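Local coordinates for protein 16S rRNA (guanine(1405)-N(7))-methyltransferase (Klebsiella pneumoniae, PDB 6PI9) that probably methylates N7 of guanine 1405 in 16S rRNA, using S-adenosyl-L-methionine as methyl donor, and so confers resistance to aminoglycosides, at residues A12-K17 with T26-F31; N125-G130 with R148-T153; I142-V147 with A163-L168; S170-E175 with L201-A206. One frame throughout, in Å; residues are numbered along the deposited sequence.

Contact 1: A12-K17 with T26-F31; sequences ALLSAK and TVRRVF
V27 and F31 both place their first branch anti to the backbone N, at chi1 177° in each, and this turns them toward L13 and L14. The contact is helix-helix packing in the N-terminal helical part of the methyltransferase. The end of helix 4-14 lies against helix 24-34, and a short connection joins the two. The L13 and V27 side chains pass alongside, pointing opposite ways, with L13 CG 4.0 Å from V27 CG1. A methyl of L13 serves F31: L13 CD2 sits 3.7 Å from F31 CD1 and also touches F31 CB. L14 divides its methyls between two partners. Its CD2 lies 3.7 Å from V27 CG1, so V27 is touched by both leucines.

No hydrogen bond spans the two segments, and the join is apolar. L13 also touches A48, and F31 touches A44, both on helix 41-57. At the partly exposed side, R28 is bent at chi3 (-71°), which brings its guanidinium back beside L14. NH1 of that group forms a salt bridge with E25, while R28 NH2 rests 3.9 Å from L14 CD1.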
loop_
_atom_site.group_PDB
_atom_site.type_symbol
_atom_site.label_atom_id
_atom_site.label_comp_id
_atom_site.label_asym_id
_atom_site.label_seq_id
_atom_site.Cartn_x
_atom_site.Cartn_y
_atom_site.Cartn_z
ATOM N N ALA A 12 -0.891 21.891 -10.244
ATOM C CA ALA A 12 -0.279 21.516 -8.974
ATOM C C ALA A 12 0.033 20.036 -8.921
ATOM O O ALA A 12 0.993 19.637 -8.253
ATOM C CB ALA A 12 -1.193 21.860 -7.780
ATOM N N LEU A 13 -0.731 19.256 -9.595
ATOM C CA LEU A 13 -0.451 17.890 -9.623
ATOM C C LEU A 13 0.735 17.642 -10.546
ATOM O O LEU A 13 1.666 17.026 -10.189
ATOM C CB LEU A 13 -1.678 17.244 -10.153
ATOM C CG LEU A 13 -2.261 15.996 -9.603
ATOM C CD1 LEU A 13 -2.203 15.839 -8.130
ATOM C CD2 LEU A 13 -3.629 15.806 -10.131
ATOM N N LEU A 14 0.706 18.211 -11.723
ATOM C CA LEU A 14 1.753 17.937 -12.710
ATOM C C LEU A 14 3.123 18.456 -12.269
ATOM O O LEU A 14 4.152 17.940 -12.743
ATOM C CB LEU A 14 1.396 18.563 -14.058
ATOM C CG LEU A 14 0.236 17.870 -14.790
ATOM C CD1 LEU A 14 -0.293 18.723 -15.955
ATOM C CD2 LEU A 14 0.742 16.441 -15.286
ATOM N N SER A 15 3.172 19.493 -11.409
ATOM C CA SER A 15 4.452 20.032 -10.949
ATOM C C SER A 15 4.905 19.422 -9.620
ATOM O O SER A 15 5.923 19.855 -9.080
ATOM C CB SER A 15 4.393 21.570 -10.840
ATOM O OG SER A 15 3.390 21.948 -9.909
ATOM N N ALA A 16 4.198 18.419 -9.094
ATOM C CA ALA A 16 4.528 17.886 -7.765
ATOM C C ALA A 16 5.802 17.034 -7.819
ATOM O O ALA A 16 5.977 16.226 -8.742
ATOM C CB ALA A 16 3.361 17.059 -7.194
ATOM N N LYS A 17 6.710 17.231 -6.834
ATOM C CA LYS A 17 7.945 16.438 -6.820
ATOM C C LYS A 17 7.651 14.953 -6.849
ATOM O O LYS A 17 8.324 14.191 -7.560
ATOM C CB LYS A 17 8.818 16.763 -5.599
ATOM C CG LYS A 17 10.170 16.004 -5.590
ATOM C CD LYS A 17 11.273 16.793 -4.872
ATOM C CE LYS A 17 11.410 18.236 -5.432
ATOM N NZ LYS A 17 11.532 18.347 -6.939
ATOM N N THR A 26 -0.951 9.999 -17.870
ATOM C CA THR A 26 -1.655 9.258 -16.824
ATOM C C THR A 26 -2.149 10.173 -15.708
ATOM O O THR A 26 -3.307 10.060 -15.253
ATOM C CB THR A 26 -0.715 8.180 -16.285
ATOM O OG1 THR A 26 -0.429 7.310 -17.397
ATOM C CG2 THR A 26 -1.351 7.403 -15.133
ATOM N N VAL A 27 -1.292 11.091 -15.266
ATOM C CA VAL A 27 -1.714 12.072 -14.262
ATOM C C VAL A 27 -2.957 12.797 -14.760
ATOM O O VAL A 27 -3.955 12.924 -14.057
ATOM C CB VAL A 27 -0.575 13.091 -13.993
ATOM C CG1 VAL A 27 -1.063 14.179 -12.971
ATOM C CG2 VAL A 27 0.671 12.361 -13.456
ATOM N N ARG A 28 -2.890 13.327 -15.978
ATOM C CA ARG A 28 -4.014 14.069 -16.537
ATOM C C ARG A 28 -5.283 13.197 -16.647
ATOM O O ARG A 28 -6.390 13.636 -16.296
ATOM C CB ARG A 28 -3.560 14.619 -17.897
ATOM C CG ARG A 28 -4.429 15.639 -18.489
ATOM C CD ARG A 28 -3.762 16.196 -19.815
ATOM N NE ARG A 28 -2.576 17.038 -19.604
ATOM C CZ ARG A 28 -1.328 16.654 -19.883
ATOM N NH1 ARG A 28 -1.082 15.424 -20.381
ATOM N NH2 ARG A 28 -0.319 17.506 -19.686
ATOM N N ARG A 29 -5.145 11.962 -17.148
ATOM C CA ARG A 29 -6.309 11.069 -17.253
ATOM C C ARG A 29 -6.969 10.842 -15.893
ATOM O O ARG A 29 -8.206 10.953 -15.750
ATOM C CB ARG A 29 -5.888 9.712 -17.870
ATOM C CG ARG A 29 -7.032 8.717 -17.956
ATOM C CD ARG A 29 -6.617 7.295 -18.446
ATOM N NE ARG A 29 -5.493 6.695 -17.711
ATOM C CZ ARG A 29 -5.582 6.125 -16.502
ATOM N NH1 ARG A 29 -6.764 6.049 -15.883
ATOM N NH2 ARG A 29 -4.497 5.594 -15.931
ATOM N N VAL A 30 -6.164 10.546 -14.868
ATOM C CA VAL A 30 -6.732 10.307 -13.531
ATOM C C VAL A 30 -7.438 11.554 -13.039
ATOM O O VAL A 30 -8.561 11.514 -12.494
ATOM C CB VAL A 30 -5.604 9.865 -12.578
ATOM C CG1 VAL A 30 -5.998 9.947 -11.097
ATOM C CG2 VAL A 30 -5.196 8.426 -12.923
ATOM N N PHE A 31 -6.797 12.703 -13.221
ATOM C CA PHE A 31 -7.437 13.911 -12.706
ATOM C C PHE A 31 -8.744 14.199 -13.450
ATOM O O PHE A 31 -9.743 14.623 -12.838
ATOM C CB PHE A 31 -6.438 15.071 -12.802
ATOM C CG PHE A 31 -7.008 16.412 -12.358
ATOM C CD1 PHE A 31 -7.086 16.757 -11.001
ATOM C CD2 PHE A 31 -7.508 17.285 -13.295
ATOM C CE1 PHE A 31 -7.614 17.975 -10.611
ATOM C CE2 PHE A 31 -8.057 18.498 -12.914
ATOM C CZ PHE A 31 -8.089 18.853 -11.583
#

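Contact 2: N125-G130 with R148-T153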
loop_
_atom_site.group_PDB
_atom_site.type_symbol
_atom_site.label_atom_id
_atom_site.label_comp_id
_atom_site.label_asym_id
_atom_site.label_seq_id
_atom_site.Cartn_x
_atom_site.Cartn_y
_atom_site.Cartn_z
ATOM N N ASN A 125 11.066 -5.237 -11.708
ATOM C CA ASN A 125 11.219 -6.681 -11.860
ATOM C C ASN A 125 12.166 -7.092 -12.991
ATOM O O ASN A 125 12.799 -8.155 -12.861
ATOM C CB ASN A 125 9.841 -7.317 -12.054
ATOM C CG ASN A 125 9.921 -8.835 -12.070
ATOM O OD1 ASN A 125 10.303 -9.457 -11.059
ATOM N ND2 ASN A 125 9.603 -9.432 -13.214
ATOM N N PRO A 126 12.297 -6.355 -14.106
ATOM C CA PRO A 126 13.227 -6.818 -15.169
ATOM C C PRO A 126 14.679 -6.823 -14.752
ATOM O O PRO A 126 15.494 -7.557 -15.348
ATOM C CB PRO A 126 12.945 -5.847 -16.324
ATOM C CG PRO A 126 11.745 -4.922 -15.793
ATOM C CD PRO A 126 11.192 -5.514 -14.650
ATOM N N ILE A 127 15.041 -6.048 -13.732
ATOM C CA ILE A 127 16.395 -6.149 -13.196
ATOM C C ILE A 127 16.565 -7.447 -12.399
ATOM O O ILE A 127 17.592 -8.123 -12.503
ATOM C CB ILE A 127 16.705 -4.908 -12.352
ATOM C CG1 ILE A 127 16.653 -3.661 -13.238
ATOM C CG2 ILE A 127 18.072 -5.053 -11.667
ATOM C CD1 ILE A 127 16.789 -2.369 -12.472
ATOM N N LEU A 128 15.557 -7.821 -11.610
ATOM C CA LEU A 128 15.571 -9.106 -10.910
ATOM C C LEU A 128 15.664 -10.267 -11.893
ATOM O O LEU A 128 16.556 -11.118 -11.778
ATOM C CB LEU A 128 14.321 -9.235 -10.033
ATOM C CG LEU A 128 14.159 -10.521 -9.215
ATOM C CD1 LEU A 128 15.456 -10.801 -8.422
ATOM C CD2 LEU A 128 12.984 -10.356 -8.278
ATOM N N LEU A 129 14.745 -10.313 -12.866
ATOM C CA LEU A 129 14.825 -11.277 -13.969
ATOM C C LEU A 129 16.191 -11.314 -14.622
ATOM O O LEU A 129 16.776 -12.385 -14.827
ATOM C CB LEU A 129 13.794 -10.927 -15.036
ATOM C CG LEU A 129 12.353 -11.084 -14.629
ATOM C CD1 LEU A 129 11.479 -10.670 -15.837
ATOM C CD2 LEU A 129 12.161 -12.514 -14.227
ATOM N N GLY A 130 16.681 -10.166 -15.053
ATOM C CA GLY A 130 17.923 -10.164 -15.794
ATOM C C GLY A 130 19.072 -10.759 -15.013
ATOM O O GLY A 130 19.949 -11.426 -15.585
ATOM N N ARG A 148 13.446 4.150 -16.541
ATOM C CA ARG A 148 14.799 4.656 -16.766
ATOM C C ARG A 148 15.842 3.742 -16.147
ATOM O O ARG A 148 16.892 3.486 -16.748
ATOM C CB ARG A 148 14.943 6.055 -16.176
ATOM C CG ARG A 148 14.491 7.147 -17.109
ATOM C CD ARG A 148 13.958 8.348 -16.349
ATOM N NE ARG A 148 13.171 9.191 -17.233
ATOM C CZ ARG A 148 12.211 10.009 -16.821
ATOM N NH1 ARG A 148 11.901 10.060 -15.519
ATOM N NH2 ARG A 148 11.552 10.763 -17.709
ATOM N N LEU A 149 15.586 3.282 -14.915
ATOM C CA LEU A 149 16.534 2.416 -14.217
ATOM C C LEU A 149 16.724 1.103 -14.955
ATOM O O LEU A 149 17.849 0.592 -15.063
ATOM C CB LEU A 149 16.044 2.144 -12.798
ATOM C CG LEU A 149 16.207 3.296 -11.805
ATOM C CD1 LEU A 149 15.644 2.895 -10.438
ATOM C CD2 LEU A 149 17.654 3.713 -11.714
ATOM N N VAL A 150 15.629 0.547 -15.464
ATOM C CA VAL A 150 15.707 -0.702 -16.207
ATOM C C VAL A 150 16.586 -0.547 -17.438
ATOM O O VAL A 150 17.484 -1.352 -17.671
ATOM C CB VAL A 150 14.302 -1.174 -16.571
ATOM C CG1 VAL A 150 14.398 -2.292 -17.587
ATOM C CG2 VAL A 150 13.619 -1.636 -15.282
ATOM N N ASN A 151 16.337 0.487 -18.246
ATOM C CA ASN A 151 17.117 0.675 -19.472
ATOM C C ASN A 151 18.592 0.912 -19.171
ATOM O O ASN A 151 19.475 0.389 -19.870
ATOM C CB ASN A 151 16.550 1.851 -20.283
ATOM C CG ASN A 151 15.291 1.480 -21.013
ATOM O OD1 ASN A 151 15.201 0.367 -21.508
ATOM N ND2 ASN A 151 14.306 2.395 -21.080
ATOM N N GLU A 152 18.885 1.732 -18.163
ATOM C CA GLU A 152 20.276 2.006 -17.808
ATOM C C GLU A 152 20.989 0.743 -17.341
ATOM O O GLU A 152 22.122 0.461 -17.750
ATOM C CB GLU A 152 20.322 3.068 -16.716
ATOM C CG GLU A 152 19.864 4.428 -17.191
ATOM C CD GLU A 152 20.062 5.505 -16.141
ATOM O OE1 GLU A 152 21.122 5.474 -15.452
ATOM O OE2 GLU A 152 19.168 6.380 -16.017
ATOM N N THR A 153 20.346 -0.022 -16.461
ATOM C CA THR A 153 20.985 -1.227 -15.947
ATOM C C THR A 153 21.209 -2.228 -17.069
ATOM O O THR A 153 22.277 -2.842 -17.171
ATOM C CB THR A 153 20.119 -1.830 -14.836
ATOM O OG1 THR A 153 19.930 -0.845 -13.810
ATOM C CG2 THR A 153 20.756 -3.113 -14.251
#
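P126 lays its ring against the isopropyl group of V150, crossing it at about a right angle. P126 CG comes 3.8 Å from V150 CG2, and V150 CG1 touches both CB and CG of the proline. I127 takes the next place along the helix. Its CG1 lies beside the backbone N (chi1 -62°) and the chain then runs on extended, which carries CD1 across to the other helix. There I127 CD1 meets T153 OG1 at 3.7 Å, while I127 CG1 keeps a looser touch with V150 CG2.

The T153 hydroxyl is turned back to its own helix. T153 OG1 donates to L149 O at 2.8 Å, tilted 32° from the carbonyl plane. T153 N also donates to L149 O, from the opposite face of that plane. The buried hydroxyl is thus satisfied, and I127 packs on it without any hydrogen bond between the segments.

The two short helical segments run at 28° to each other, with their axes 9.5 Å apart at the closest. They belong to successive helices of the Rossmann-like fold. L72 of helix 63-75 touches both I127 and T153. L83 and L87 of helix 83-87 add to the cover of I127, and N125 reaches L181 and M183 on strand 179-183.

Contact 3: I142-V147 with A163-L168; sequences IHLGCV and ARACDL. With SAH (S-adenosyl-L-homocysteine), chain B.
I142 packs closely against C166 and D167, and at the same time against the adenosine of the bound S-adenosyl-L-homocysteine. Its CG1 stands in the crowded position between the backbone N and the carbonyl carbon (chi1 49°). CG1 and CD1 go to the ligand, while CG2 lies between the adenine and the 166-167 backbone. I142 CG2 lies 3.5 Å from C166 O and also touches D167 CB. I142 CG1 lies 3.7 Å from C4 of the adenine.

V147 fills the other end, where its two methyls rest on successive carbonyls of the strand. V147 CG1 sits 3.6 Å from A163 O, and CG2 faces R164 O. Between these ends the contact is thinner. L144 CD2 meets A165 CB at 3.8 Å, and A165 is exposed. The two segments belong to one beta-alpha-beta unit, in which helix 144-157 connects strand 137-141 to strand 162-165.

The adenine is read by its polar edge. D167 OD1 accepts from adenine N6 at 3.0 Å. L168 N donates to adenine N1 at 2.9 Å in a nearly straight bond (169°). D167 OD2 is held by T26 and by a salt bridge to R29, which probably fixes the carboxylate for its adenine bond. One acceptor beside one donor matches the amino group and ring nitrogen of adenine, consistent with selection of this base.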
loop_
_atom_site.group_PDB
_atom_site.type_symbol
_atom_site.label_atom_id
_atom_site.label_comp_id
_atom_site.label_asym_id
_atom_site.label_seq_id
_atom_site.Cartn_x
_atom_site.Cartn_y
_atom_site.Cartn_z
ATOM N N ILE A 142 3.944 2.952 -16.130
ATOM C CA ILE A 142 3.683 4.394 -16.146
ATOM C C ILE A 142 4.715 5.162 -15.348
ATOM O O ILE A 142 4.744 6.407 -15.393
ATOM C CB ILE A 142 2.319 4.707 -15.534
ATOM C CG1 ILE A 142 2.162 3.999 -14.208
ATOM C CG2 ILE A 142 1.226 4.409 -16.507
ATOM C CD1 ILE A 142 0.884 4.604 -13.488
ATOM N N HIS A 143 5.505 4.453 -14.546
ATOM C CA HIS A 143 6.557 5.007 -13.706
ATOM C C HIS A 143 7.826 5.125 -14.528
ATOM O O HIS A 143 8.549 4.149 -14.734
ATOM C CB HIS A 143 6.774 4.114 -12.482
ATOM C CG HIS A 143 7.464 4.838 -11.373
ATOM N ND1 HIS A 143 8.601 5.589 -11.581
ATOM C CD2 HIS A 143 7.160 4.966 -10.062
ATOM C CE1 HIS A 143 8.973 6.157 -10.445
ATOM N NE2 HIS A 143 8.122 5.783 -9.502
ATOM N N LEU A 144 8.085 6.327 -15.038
ATOM C CA LEU A 144 9.269 6.548 -15.852
ATOM C C LEU A 144 10.557 6.443 -15.051
ATOM O O LEU A 144 11.632 6.293 -15.638
ATOM C CB LEU A 144 9.177 7.932 -16.502
ATOM C CG LEU A 144 7.844 8.206 -17.193
ATOM C CD1 LEU A 144 7.910 9.562 -17.828
ATOM C CD2 LEU A 144 7.611 7.155 -18.261
ATOM N N GLY A 145 10.493 6.511 -13.725
ATOM C CA GLY A 145 11.699 6.236 -12.959
ATOM C C GLY A 145 12.090 4.772 -13.067
ATOM O O GLY A 145 13.258 4.438 -13.286
ATOM N N CYS A 146 11.111 3.877 -12.916
ATOM C CA CYS A 146 11.344 2.454 -13.152
ATOM C C CYS A 146 11.892 2.212 -14.558
ATOM O O CYS A 146 12.906 1.520 -14.743
ATOM C CB CYS A 146 10.053 1.702 -12.946
ATOM S SG CYS A 146 9.685 1.599 -11.171
ATOM N N VAL A 147 11.211 2.768 -15.556
ATOM C CA VAL A 147 11.629 2.585 -16.940
ATOM C C VAL A 147 13.079 2.995 -17.095
ATOM O O VAL A 147 13.885 2.293 -17.719
ATOM C CB VAL A 147 10.704 3.387 -17.877
ATOM C CG1 VAL A 147 11.287 3.426 -19.289
ATOM C CG2 VAL A 147 9.353 2.774 -17.892
ATOM N N ALA A 163 12.926 -1.173 -21.367
ATOM C CA ALA A 163 11.601 -0.821 -20.855
ATOM C C ALA A 163 11.114 0.444 -21.551
ATOM O O ALA A 163 11.905 1.230 -22.077
ATOM C CB ALA A 163 11.597 -0.591 -19.344
ATOM N N ARG A 164 9.790 0.634 -21.545
ATOM C CA ARG A 164 9.230 1.821 -22.162
ATOM C C ARG A 164 7.983 2.246 -21.406
ATOM O O ARG A 164 7.365 1.469 -20.679
ATOM C CB ARG A 164 8.867 1.559 -23.620
ATOM C CG ARG A 164 7.825 0.423 -23.687
ATOM C CD ARG A 164 6.956 0.677 -24.843
ATOM N NE ARG A 164 5.936 -0.315 -25.169
ATOM C CZ ARG A 164 4.628 -0.115 -25.070
ATOM N NH1 ARG A 164 4.135 1.050 -24.603
ATOM N NH2 ARG A 164 3.809 -1.070 -25.487
ATOM N N ALA A 165 7.626 3.509 -21.580
ATOM C CA ALA A 165 6.371 4.009 -21.000
ATOM C C ALA A 165 5.144 3.259 -21.521
ATOM O O ALA A 165 4.960 3.117 -22.733
ATOM C CB ALA A 165 6.249 5.479 -21.369
ATOM N N CYS A 166 4.197 2.956 -20.633
ATOM C CA CYS A 166 2.957 2.350 -21.118
ATOM C C CYS A 166 1.862 2.536 -20.084
ATOM O O CYS A 166 2.061 2.094 -18.949
ATOM C CB CYS A 166 3.162 0.832 -21.292
ATOM S SG CYS A 166 1.628 -0.013 -21.714
ATOM N N ASP A 167 0.718 3.099 -20.468
ATOM C CA ASP A 167 -0.447 3.144 -19.564
ATOM C C ASP A 167 -1.419 2.075 -20.056
ATOM O O ASP A 167 -2.054 2.246 -21.101
ATOM C CB ASP A 167 -1.099 4.545 -19.505
ATOM C CG ASP A 167 -2.219 4.619 -18.435
ATOM O OD1 ASP A 167 -2.818 3.565 -18.106
ATOM O OD2 ASP A 167 -2.557 5.734 -17.986
ATOM N N LEU A 168 -1.551 1.006 -19.276
ATOM C CA LEU A 168 -2.369 -0.160 -19.606
ATOM C C LEU A 168 -3.880 0.102 -19.572
ATOM O O LEU A 168 -4.668 -0.801 -19.912
ATOM C CB LEU A 168 -2.004 -1.290 -18.672
ATOM C CG LEU A 168 -0.576 -1.831 -18.929
ATOM C CD1 LEU A 168 -0.246 -2.746 -17.779
ATOM C CD2 LEU A 168 -0.458 -2.638 -20.241
HETATM N N SAH B . 4.929 -6.305 -11.743
HETATM C CA SAH B . 5.904 -5.666 -10.832
HETATM C CB SAH B . 5.304 -4.432 -10.181
HETATM C CG SAH B . 3.942 -4.604 -9.449
HETATM S SD SAH B . 3.516 -3.084 -8.480
HETATM C C SAH B . 6.365 -6.654 -9.743
HETATM O O SAH B . 5.588 -7.590 -9.464
HETATM O OXT SAH B . 7.441 -6.505 -9.129
HETATM C "C5'" SAH B . 2.241 -2.391 -9.619
HETATM C "C4'" SAH B . 2.846 -1.610 -10.823
HETATM O "O4'" SAH B . 1.799 -1.289 -11.766
HETATM C "C3'" SAH B . 3.605 -0.285 -10.525
HETATM O "O3'" SAH B . 4.945 -0.340 -11.056
HETATM C "C2'" SAH B . 2.810 0.801 -11.248
HETATM O "O2'" SAH B . 3.708 1.767 -11.800
HETATM C "C1'" SAH B . 2.159 -0.031 -12.363
HETATM N N9 SAH B . 0.901 0.501 -12.850
HETATM C C8 SAH B . -0.200 0.839 -12.106
HETATM N N7 SAH B . -1.203 1.174 -12.973
HETATM C C5 SAH B . -0.700 1.103 -14.246
HETATM C C6 SAH B . -1.218 1.372 -15.493
HETATM N N6 SAH B . -2.427 1.863 -15.669
HETATM N N1 SAH B . -0.433 1.098 -16.600
HETATM C C2 SAH B . 0.846 0.671 -16.472
HETATM N N3 SAH B . 1.392 0.412 -15.243
HETATM C C4 SAH B . 0.590 0.638 -14.165
#

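Contact 4: S170-E175 with L201-A206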
loop_
_atom_site.group_PDB
_atom_site.type_symbol
_atom_site.label_atom_id
_atom_site.label_comp_id
_atom_site.label_asym_id
_atom_site.label_seq_id
_atom_site.Cartn_x
_atom_site.Cartn_y
_atom_site.Cartn_z
ATOM N N SER A 170 -4.984 2.752 -21.381
ATOM C CA SER A 170 -5.265 3.293 -22.685
ATOM C C SER A 170 -4.532 2.562 -23.791
ATOM O O SER A 170 -4.729 2.900 -24.969
ATOM C CB SER A 170 -4.978 4.807 -22.703
ATOM O OG SER A 170 -3.829 5.097 -21.960
ATOM N N GLU A 171 -3.758 1.523 -23.461
ATOM C CA GLU A 171 -3.042 0.783 -24.497
ATOM C C GLU A 171 -3.103 -0.704 -24.164
ATOM O O GLU A 171 -2.859 -1.074 -23.023
ATOM C CB GLU A 171 -1.576 1.256 -24.570
ATOM C CG GLU A 171 -0.736 0.499 -25.569
ATOM C CD GLU A 171 0.783 0.783 -25.495
ATOM O OE1 GLU A 171 1.258 1.735 -24.820
ATOM O OE2 GLU A 171 1.508 0.042 -26.169
ATOM N N ILE A 172 -3.413 -1.538 -25.141
ATOM C CA ILE A 172 -3.216 -2.989 -25.008
ATOM C C ILE A 172 -1.945 -3.308 -25.746
ATOM O O ILE A 172 -1.872 -3.059 -26.979
ATOM C CB ILE A 172 -4.434 -3.754 -25.547
ATOM C CG1 ILE A 172 -5.537 -3.727 -24.478
ATOM C CG2 ILE A 172 -4.063 -5.194 -25.881
ATOM C CD1 ILE A 172 -6.753 -4.536 -24.850
ATOM N N PRO A 173 -0.846 -3.678 -25.071
ATOM C CA PRO A 173 0.447 -3.839 -25.752
ATOM C C PRO A 173 0.325 -4.740 -26.955
ATOM O O PRO A 173 -0.252 -5.839 -26.867
ATOM C CB PRO A 173 1.348 -4.463 -24.693
ATOM C CG PRO A 173 0.739 -3.922 -23.349
ATOM C CD PRO A 173 -0.741 -3.849 -23.596
ATOM N N ALA A 174 0.885 -4.273 -28.081
ATOM C CA ALA A 174 0.780 -4.966 -29.358
ATOM C C ALA A 174 1.999 -5.836 -29.677
ATOM O O ALA A 174 2.024 -6.481 -30.733
ATOM C CB ALA A 174 0.553 -3.949 -30.478
ATOM N N GLU A 175 2.990 -5.895 -28.790
ATOM C CA GLU A 175 4.204 -6.639 -29.080
ATOM C C GLU A 175 3.912 -8.134 -29.145
ATOM O O GLU A 175 2.979 -8.637 -28.499
ATOM C CB GLU A 175 5.272 -6.358 -28.022
ATOM C CG GLU A 175 5.791 -4.916 -28.091
ATOM C CD GLU A 175 5.017 -3.956 -27.191
ATOM O OE1 GLU A 175 5.516 -2.827 -26.976
ATOM O OE2 GLU A 175 3.927 -4.336 -26.688
ATOM N N LEU A 201 -6.150 -9.545 -20.745
ATOM C CA LEU A 201 -5.790 -10.959 -20.904
ATOM C C LEU A 201 -6.212 -11.502 -22.265
ATOM O O LEU A 201 -5.465 -12.264 -22.902
ATOM C CB LEU A 201 -6.446 -11.777 -19.778
ATOM C CG LEU A 201 -5.965 -11.548 -18.347
ATOM C CD1 LEU A 201 -6.990 -12.118 -17.392
ATOM C CD2 LEU A 201 -4.602 -12.207 -18.043
ATOM N N ALA A 202 -7.412 -11.142 -22.734
ATOM C CA ALA A 202 -7.910 -11.706 -23.991
ATOM C C ALA A 202 -7.174 -11.186 -25.227
ATOM O O ALA A 202 -7.284 -11.798 -26.299
ATOM C CB ALA A 202 -9.406 -11.416 -24.146
ATOM N N SER A 203 -6.443 -10.080 -25.120
ATOM C CA SER A 203 -5.867 -9.429 -26.294
ATOM C C SER A 203 -4.346 -9.513 -26.397
ATOM O O SER A 203 -3.801 -9.219 -27.484
ATOM C CB SER A 203 -6.264 -7.942 -26.330
ATOM O OG SER A 203 -7.668 -7.770 -26.460
ATOM N N LEU A 204 -3.646 -9.868 -25.312
ATOM C CA LEU A 204 -2.192 -9.996 -25.370
ATOM C C LEU A 204 -1.763 -11.025 -26.415
ATOM O O LEU A 204 -2.384 -12.081 -26.574
ATOM C CB LEU A 204 -1.654 -10.374 -23.987
ATOM C CG LEU A 204 -1.645 -9.196 -23.023
ATOM C CD1 LEU A 204 -1.337 -9.682 -21.599
ATOM C CD2 LEU A 204 -0.672 -8.067 -23.466
ATOM N N ARG A 205 -0.704 -10.703 -27.150
ATOM C CA ARG A 205 -0.256 -11.583 -28.232
ATOM C C ARG A 205 0.885 -12.472 -27.758
ATOM O O ARG A 205 1.934 -12.524 -28.394
ATOM C CB ARG A 205 0.160 -10.751 -29.440
ATOM C CG ARG A 205 -0.966 -9.962 -30.088
ATOM C CD ARG A 205 -0.390 -8.919 -31.037
ATOM N NE ARG A 205 -1.423 -8.244 -31.822
ATOM C CZ ARG A 205 -1.195 -7.207 -32.633
ATOM N NH1 ARG A 205 0.033 -6.714 -32.761
ATOM N NH2 ARG A 205 -2.195 -6.664 -33.325
ATOM N N ALA A 206 0.717 -13.137 -26.610
ATOM C CA ALA A 206 1.704 -14.084 -26.100
ATOM C C ALA A 206 0.953 -15.359 -25.717
ATOM O O ALA A 206 -0.128 -15.281 -25.091
ATOM C CB ALA A 206 2.479 -13.540 -24.892
HETATM O O HOH W 1 0.930 -8.339 -26.846
HETATM O O HOH W 2 -2.531 -6.855 -28.996
#
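The flat guanidinium of R205 meets A174 O at its edge, near but not in its plane. The oxygen lies 28° out of that plane. In this Rossmann-like methyltransferase fold, the loop between strands 162-165 and 179-183 here meets the end region of helix 196-203. R205 NH1 donates to A174 O at 2.9 Å with a bent N-H...O angle of 135°. Seen from the acceptor, the donor lies in the carbonyl plane, on a lone pair. The arginine chain is extended from CG to NE, and its CD also lies against A174 O. R205 NH1 touches A174 CB as well, while R205 CB packs on E175 O. The P173 ring meets L204 through one atom: P173 CD is 4.2 Å from L204 CD2.

I172 makes a closer carbon contact: its CG2 is 3.5 Å from S203 CB. Its CD1 reaches both CB and OG of the serine. S203 OG is hydrogen-bonded to E199 O in its own helix.

P173 also packs on L168 of the ligand pocket, which brings this contact near the adenine site. R259, on strand 252-259, hydrogen-bonds L201 O and makes weaker bonds to A202 O and A206 O.

Two waters complete the join. One donates to P173 O and to S203 O. The other accepts from R205 N and donates to P173 O. It also donates to E175 O, with the water oxygen 2.6 Å from E175 O.

From the N terminus, contact 1 comes first and closes the short loop between helices 4-14 and 24-34. It is complete before the others begin. Contacts 2 and 3 cross: contact 2 opens at 125-130, contact 3 opens at 142-147, and each then closes in turn at 148-153 and 163-168. Both use helix 144-157, and N151 OD1 hydrogen-bonds A163 N between them. Contact 4 follows in series and closes the long excursion through strand 179-183 and helix 186-192. D167 ties helix 24-34 of contact 1 to contact 3. R164 joins contact 3 to contact 4 by salt bridges to E171 and E175.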